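Local coordinates for protein transcriptional activator HlyU (Vibrio cholerae, PDB 4K2E) that binds DNA as a winged-helix transcription factor of the ArsR family and switches on expression of the hemolysin gene hlyA, at residues 34-39 with 58-63; 78-83 with 87-92. One frame throughout, in Å; residues are numbered along the deposited sequence.

Interaction 1: residues 34-39 with 58-63; sequences NERRLQ and LELSQS
Arg36, on the short helix 35-40, reaches across to Leu58 at the C-terminal end of helix 51-58 and to Leu60 in the turn that follows, within the helix-turn-helix motif predicted for this winged-helix domain. Past Leu58, Glu59 leaves helical geometry with positive phi, and Ser61 is the N-cap of helix 62-74, its OG accepting from Ala64 N. Leu60 O in turn accepts from Ser55 OG, tying the turn back to the preceding helix.

One hydrogen bond joins the two segments, from Arg36 NH1 to Leu58 O at 3.0 Å. It is bent, 140° at the hydrogen, and the oxygen lies 27° out of the guanidinium plane. The same NH1 also donates to Gln39 OE1, 3.0 Å away and in the carbonyl plane of that amide. Two acceptors thus grip one nitrogen, one the carbonyl oxygen at the C-terminal end of helix 51-58, the other the side chain of Gln39, which should fix the rotation of the guanidinium. The bend of the arginine at chi2, -49°, turns the chain toward the turn although its CB does not point there. On the other polar side, Gln39 NE2 makes a weak hydrogen bond to Ser22 OG of the second subunit, so the amide lies between the Arg36 guanidinium and the second subunit.

Van der Waals packing completes the joint. Leu60 approaches Arg36 from the opposite direction and lays CG over the centre of one guanidinium face, 3.6 Å above the plane, while its CD1 methyl rests against CG, CD and NE of Arg36. Deeper in, Leu58 and Gln39 pass each other head to tail, and Leu58 CD1 ends 3.9 Å from Gln39 CB.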
loop_
_atom_site.group_PDB
_atom_site.type_symbol
_atom_site.label_atom_id
_atom_site.label_comp_id
_atom_site.label_asym_id
_atom_site.label_seq_id
_atom_site.Cartn_x
_atom_site.Cartn_y
_atom_site.Cartn_z
ATOM N N ASN A 34 2.977 -2.552 -7.047
ATOM C CA ASN A 34 3.513 -3.120 -8.277
ATOM C C ASN A 34 5.019 -3.136 -8.076
ATOM O O ASN A 34 5.566 -2.134 -7.654
ATOM C CB ASN A 34 3.153 -2.226 -9.458
ATOM C CG ASN A 34 3.874 -2.629 -10.715
ATOM O OD1 ASN A 34 4.983 -2.185 -10.962
ATOM N ND2 ASN A 34 3.266 -3.512 -11.493
ATOM N N GLU A 35 5.672 -4.261 -8.338
ATOM C CA GLU A 35 7.070 -4.376 -7.939
ATOM C C GLU A 35 7.949 -3.315 -8.588
ATOM O O GLU A 35 8.794 -2.719 -7.922
ATOM C CB GLU A 35 7.614 -5.781 -8.153
ATOM C CG GLU A 35 7.210 -6.732 -7.020
ATOM C CD GLU A 35 7.749 -8.130 -7.179
ATOM O OE1 GLU A 35 8.884 -8.289 -7.687
ATOM O OE2 GLU A 35 7.021 -9.074 -6.793
ATOM N N ARG A 36 7.721 -3.047 -9.869
ATOM C CA ARG A 36 8.540 -2.042 -10.558
ATOM C C ARG A 36 8.247 -0.601 -10.067
ATOM O O ARG A 36 9.173 0.184 -9.787
ATOM C CB ARG A 36 8.405 -2.159 -12.085
ATOM C CG ARG A 36 8.800 -3.509 -12.668
ATOM C CD ARG A 36 10.166 -3.955 -12.123
ATOM N NE ARG A 36 10.813 -4.911 -12.996
ATOM C CZ ARG A 36 12.130 -5.112 -13.034
ATOM N NH1 ARG A 36 12.946 -4.417 -12.241
ATOM N NH2 ARG A 36 12.634 -5.997 -13.877
ATOM N N ARG A 37 6.968 -0.242 -9.925
ATOM C CA ARG A 37 6.670 1.107 -9.437
ATOM C C ARG A 37 7.183 1.323 -8.014
ATOM O O ARG A 37 7.753 2.382 -7.717
ATOM C CB ARG A 37 5.178 1.463 -9.545
ATOM C CG ARG A 37 4.697 1.637 -10.965
ATOM C CD ARG A 37 3.250 2.124 -11.094
ATOM N NE ARG A 37 2.224 1.363 -10.343
ATOM C CZ ARG A 37 1.459 0.383 -10.828
ATOM N NH1 ARG A 37 1.608 -0.064 -12.076
ATOM N NH2 ARG A 37 0.535 -0.181 -10.040
ATOM N N LEU A 38 7.012 0.318 -7.157
ATOM C CA LEU A 38 7.557 0.410 -5.801
ATOM C C LEU A 38 9.091 0.537 -5.822
ATOM O O LEU A 38 9.650 1.289 -5.049
ATOM C CB LEU A 38 7.215 -0.808 -4.963
ATOM C CG LEU A 38 7.614 -0.750 -3.484
ATOM C CD1 LEU A 38 6.831 0.370 -2.778
ATOM C CD2 LEU A 38 7.350 -2.107 -2.813
ATOM N N GLN A 39 9.753 -0.236 -6.671
ATOM C CA GLN A 39 11.225 -0.146 -6.792
ATOM C C GLN A 39 11.677 1.272 -7.142
ATOM O O GLN A 39 12.610 1.821 -6.523
ATOM C CB GLN A 39 11.758 -1.165 -7.815
ATOM C CG GLN A 39 11.845 -2.586 -7.276
ATOM C CD GLN A 39 12.017 -3.662 -8.360
ATOM O OE1 GLN A 39 12.335 -3.372 -9.517
ATOM N NE2 GLN A 39 11.799 -4.918 -7.974
ATOM N N LEU A 58 17.272 -0.644 -12.090
ATOM C CA LEU A 58 16.139 -1.571 -12.132
ATOM C C LEU A 58 16.382 -2.665 -13.169
ATOM O O LEU A 58 15.734 -3.719 -13.145
ATOM C CB LEU A 58 14.848 -0.838 -12.480
ATOM C CG LEU A 58 14.027 -0.198 -11.344
ATOM C CD1 LEU A 58 14.822 -0.128 -10.058
ATOM C CD2 LEU A 58 13.582 1.180 -11.760
ATOM N N GLU A 59 17.335 -2.405 -14.065
ATOM C CA GLU A 59 17.568 -3.247 -15.240
ATOM C C GLU A 59 16.312 -3.450 -16.092
ATOM O O GLU A 59 16.067 -4.538 -16.607
ATOM C CB GLU A 59 18.230 -4.571 -14.871
ATOM C CG GLU A 59 19.613 -4.328 -14.342
ATOM C CD GLU A 59 20.436 -5.569 -14.197
ATOM O OE1 GLU A 59 19.870 -6.678 -14.242
ATOM O OE2 GLU A 59 21.662 -5.415 -14.032
ATOM N N LEU A 60 15.538 -2.383 -16.238
ATOM C CA LEU A 60 14.420 -2.356 -17.164
ATOM C C LEU A 60 14.757 -1.378 -18.266
ATOM O O LEU A 60 15.322 -0.321 -18.005
ATOM C CB LEU A 60 13.145 -1.890 -16.463
ATOM C CG LEU A 60 12.161 -2.919 -15.903
ATOM C CD1 LEU A 60 10.930 -2.194 -15.407
ATOM C CD2 LEU A 60 11.780 -3.953 -16.956
ATOM N N SER A 61 14.413 -1.722 -19.499
ATOM C CA SER A 61 14.659 -0.824 -20.611
ATOM C C SER A 61 13.874 0.454 -20.351
ATOM O O SER A 61 12.892 0.460 -19.597
ATOM C CB SER A 61 14.198 -1.453 -21.927
ATOM O OG SER A 61 12.797 -1.705 -21.874
ATOM N N GLN A 62 14.303 1.539 -20.984
ATOM C CA GLN A 62 13.621 2.805 -20.792
ATOM C C GLN A 62 12.193 2.718 -21.319
ATOM O O GLN A 62 11.298 3.375 -20.809
ATOM C CB GLN A 62 14.422 3.955 -21.417
ATOM C CG GLN A 62 15.861 3.972 -20.915
ATOM C CD GLN A 62 16.651 5.211 -21.323
ATOM O OE1 GLN A 62 17.775 5.100 -21.829
ATOM N NE2 GLN A 62 16.080 6.394 -21.086
ATOM N N SER A 63 11.984 1.875 -22.322
ATOM C CA SER A 63 10.664 1.666 -22.905
ATOM C C SER A 63 9.701 1.114 -21.864
ATOM O O SER A 63 8.643 1.690 -21.633
ATOM C CB SER A 63 10.768 0.712 -24.103
ATOM O OG SER A 63 9.697 0.870 -25.017
#

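Interaction 2: residues 78-83 with 87-92; sequences VNTRKE and VFYTLS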
loop_
_atom_site.group_PDB
_atom_site.type_symbol
_atom_site.label_atom_id
_atom_site.label_comp_id
_atom_site.label_asym_id
_atom_site.label_seq_id
_atom_site.Cartn_x
_atom_site.Cartn_y
_atom_site.Cartn_z
ATOM N N VAL A 78 5.192 11.411 -7.954
ATOM C CA VAL A 78 6.530 11.736 -8.423
ATOM C C VAL A 78 6.533 13.105 -9.114
ATOM O O VAL A 78 5.538 13.500 -9.727
ATOM C CB VAL A 78 6.908 10.565 -9.344
ATOM C CG1 VAL A 78 7.129 10.969 -10.720
ATOM C CG2 VAL A 78 7.912 9.631 -8.682
ATOM N N ASN A 79 7.626 13.856 -8.966
ATOM C CA ASN A 79 7.819 15.117 -9.683
ATOM C C ASN A 79 8.966 14.999 -10.676
ATOM O O ASN A 79 9.882 14.181 -10.498
ATOM C CB ASN A 79 8.147 16.270 -8.730
ATOM C CG ASN A 79 6.964 16.689 -7.875
ATOM O OD1 ASN A 79 5.827 16.776 -8.348
ATOM N ND2 ASN A 79 7.235 16.969 -6.608
ATOM N N THR A 80 8.923 15.830 -11.716
ATOM C CA THR A 80 9.983 15.797 -12.717
ATOM C C THR A 80 10.620 17.141 -12.941
ATOM O O THR A 80 9.994 18.174 -12.753
ATOM C CB THR A 80 9.469 15.343 -14.084
ATOM O OG1 THR A 80 8.356 16.150 -14.470
ATOM C CG2 THR A 80 9.052 13.897 -14.025
ATOM N N ARG A 81 11.868 17.115 -13.386
ATOM C CA ARG A 81 12.441 18.308 -14.006
ATOM C C ARG A 81 13.364 17.875 -15.118
ATOM O O ARG A 81 13.800 16.725 -15.154
ATOM C CB ARG A 81 13.158 19.210 -13.003
ATOM C CG ARG A 81 14.371 18.606 -12.361
ATOM C CD ARG A 81 15.145 19.641 -11.547
ATOM N NE ARG A 81 16.293 19.006 -10.909
ATOM C CZ ARG A 81 17.529 19.028 -11.398
ATOM N NH1 ARG A 81 17.797 19.686 -12.520
ATOM N NH2 ARG A 81 18.503 18.403 -10.750
ATOM N N LYS A 82 13.640 18.785 -16.040
ATOM C CA LYS A 82 14.457 18.468 -17.194
ATOM C C LYS A 82 15.735 19.285 -17.138
ATOM O O LYS A 82 15.687 20.480 -16.856
ATOM C CB LYS A 82 13.685 18.798 -18.470
ATOM C CG LYS A 82 14.412 18.467 -19.762
ATOM C CD LYS A 82 14.161 17.027 -20.191
ATOM C CE LYS A 82 14.465 16.811 -21.674
ATOM N NZ LYS A 82 13.734 15.613 -22.190
ATOM N N GLU A 83 16.868 18.629 -17.397
ATOM C CA GLU A 83 18.158 19.299 -17.526
ATOM C C GLU A 83 18.935 18.721 -18.716
ATOM O O GLU A 83 19.268 17.532 -18.735
ATOM C CB GLU A 83 18.977 19.179 -16.237
ATOM C CG GLU A 83 20.326 19.892 -16.307
ATOM C CD GLU A 83 21.113 19.769 -15.025
ATOM O OE1 GLU A 83 20.501 19.474 -13.981
ATOM O OE2 GLU A 83 22.347 19.959 -15.063
ATOM N N VAL A 87 15.895 13.648 -17.843
ATOM C CA VAL A 87 14.743 13.872 -16.973
ATOM C C VAL A 87 15.028 13.288 -15.604
ATOM O O VAL A 87 15.456 12.131 -15.479
ATOM C CB VAL A 87 13.414 13.302 -17.546
ATOM C CG1 VAL A 87 12.261 13.685 -16.665
ATOM C CG2 VAL A 87 13.160 13.830 -18.955
ATOM N N PHE A 88 14.823 14.117 -14.589
ATOM C CA PHE A 88 15.109 13.791 -13.205
ATOM C C PHE A 88 13.825 13.654 -12.420
ATOM O O PHE A 88 12.992 14.554 -12.437
ATOM C CB PHE A 88 15.906 14.919 -12.556
ATOM C CG PHE A 88 17.359 14.925 -12.924
ATOM C CD1 PHE A 88 18.198 13.880 -12.516
ATOM C CD2 PHE A 88 17.892 15.964 -13.670
ATOM C CE1 PHE A 88 19.544 13.883 -12.851
ATOM C CE2 PHE A 88 19.227 15.971 -14.011
ATOM C CZ PHE A 88 20.058 14.937 -13.597
ATOM N N TYR A 89 13.715 12.559 -11.682
ATOM C CA TYR A 89 12.511 12.262 -10.904
ATOM C C TYR A 89 12.763 12.399 -9.406
ATOM O O TYR A 89 13.849 12.047 -8.939
ATOM C CB TYR A 89 12.078 10.824 -11.205
ATOM C CG TYR A 89 11.289 10.717 -12.480
ATOM C CD1 TYR A 89 11.907 10.765 -13.727
ATOM C CD2 TYR A 89 9.916 10.603 -12.439
ATOM C CE1 TYR A 89 11.152 10.693 -14.899
ATOM C CE2 TYR A 89 9.163 10.524 -13.584
ATOM C CZ TYR A 89 9.777 10.556 -14.810
ATOM O OH TYR A 89 8.980 10.480 -15.923
ATOM N N THR A 90 11.769 12.887 -8.657
ATOM C CA THR A 90 11.845 12.872 -7.190
ATOM C C THR A 90 10.474 12.439 -6.639
ATOM O O THR A 90 9.480 12.509 -7.351
ATOM C CB THR A 90 12.114 14.255 -6.609
ATOM O OG1 THR A 90 11.369 15.218 -7.345
ATOM C CG2 THR A 90 13.589 14.626 -6.687
ATOM N N LEU A 91 10.402 12.049 -5.370
ATOM C CA LEU A 91 9.072 11.796 -4.757
ATOM C C LEU A 91 8.359 13.115 -4.573
ATOM O O LEU A 91 9.004 14.160 -4.400
ATOM C CB LEU A 91 9.236 11.137 -3.399
ATOM C CG LEU A 91 9.913 9.773 -3.430
ATOM C CD1 LEU A 91 9.961 9.175 -2.016
ATOM C CD2 LEU A 91 9.210 8.804 -4.383
ATOM N N SER A 92 7.032 13.072 -4.546
ATOM C CA SER A 92 6.225 14.276 -4.513
ATOM C C SER A 92 5.606 14.526 -3.139
ATOM O O SER A 92 6.067 15.373 -2.378
ATOM C CB SER A 92 5.078 14.144 -5.507
ATOM O OG SER A 92 4.091 13.253 -4.980
#
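Asn79 and Thr90, and further along Arg81 and Phe88, form the hydrogen-bonded pairs of an antiparallel beta hairpin, the wing of the winged-helix domain. Each pair is closed by two backbone bonds; among them Phe88 N reaches Arg81 O at 2.9 Å, almost straight at 178°. In between, CA-H...O contacts such as Tyr89 CA to Asn79 O (3.3 Å) supplement the ladder.

Aromatic contacts occupy both faces of the sheet. Thr80 points the same way as Tyr89 and sets CG2 over its ring in a CH-pi contact, 3.6 Å from the centroid, whereas Val78 CG1 meets the ring edge, 3.3 Å from Tyr89 CD2. Across the sheet, the Arg81 guanidinium overlaps one side of the Phe88 ring, NH2 over its face, with the planes 26° apart and CZ 3.8 Å from Phe88 CD2. With chi1 at 65°, the otherwise extended arginine rises above its partner strand.

Charge pairing probably helps to fix the rotation of that guanidinium. NH1 donates to Glu83 OE1 at 3.1 Å, in the guanidinium plane and on the anti side of the carboxylate, and NH2 bridges to Glu48. Two carboxylates would probably offset the arginine's positive charge while it packs against Phe88.

In the fold
Both segments of interaction 1 precede those of interaction 2 in the chain, and strand 78-83 is the next element after helix 62-74, which begins in segment 58-63; three residues separate the two. The contacts therefore lie at successive points of one winged helix-turn-helix domain: the first sets the turn against helix 35-40, the second builds the wing. Their centres are 16 Å apart and their nearest atoms about 7 Å, so they do not touch. Helix 62-74 mediates between them, its His68 packing against Arg36 and its Leu69 against Tyr89. The dimer partner reaches only the first contact, through residues such as Met18 of the second subunit. The predicted DNA-binding motif, 51-70, includes segment 58-63.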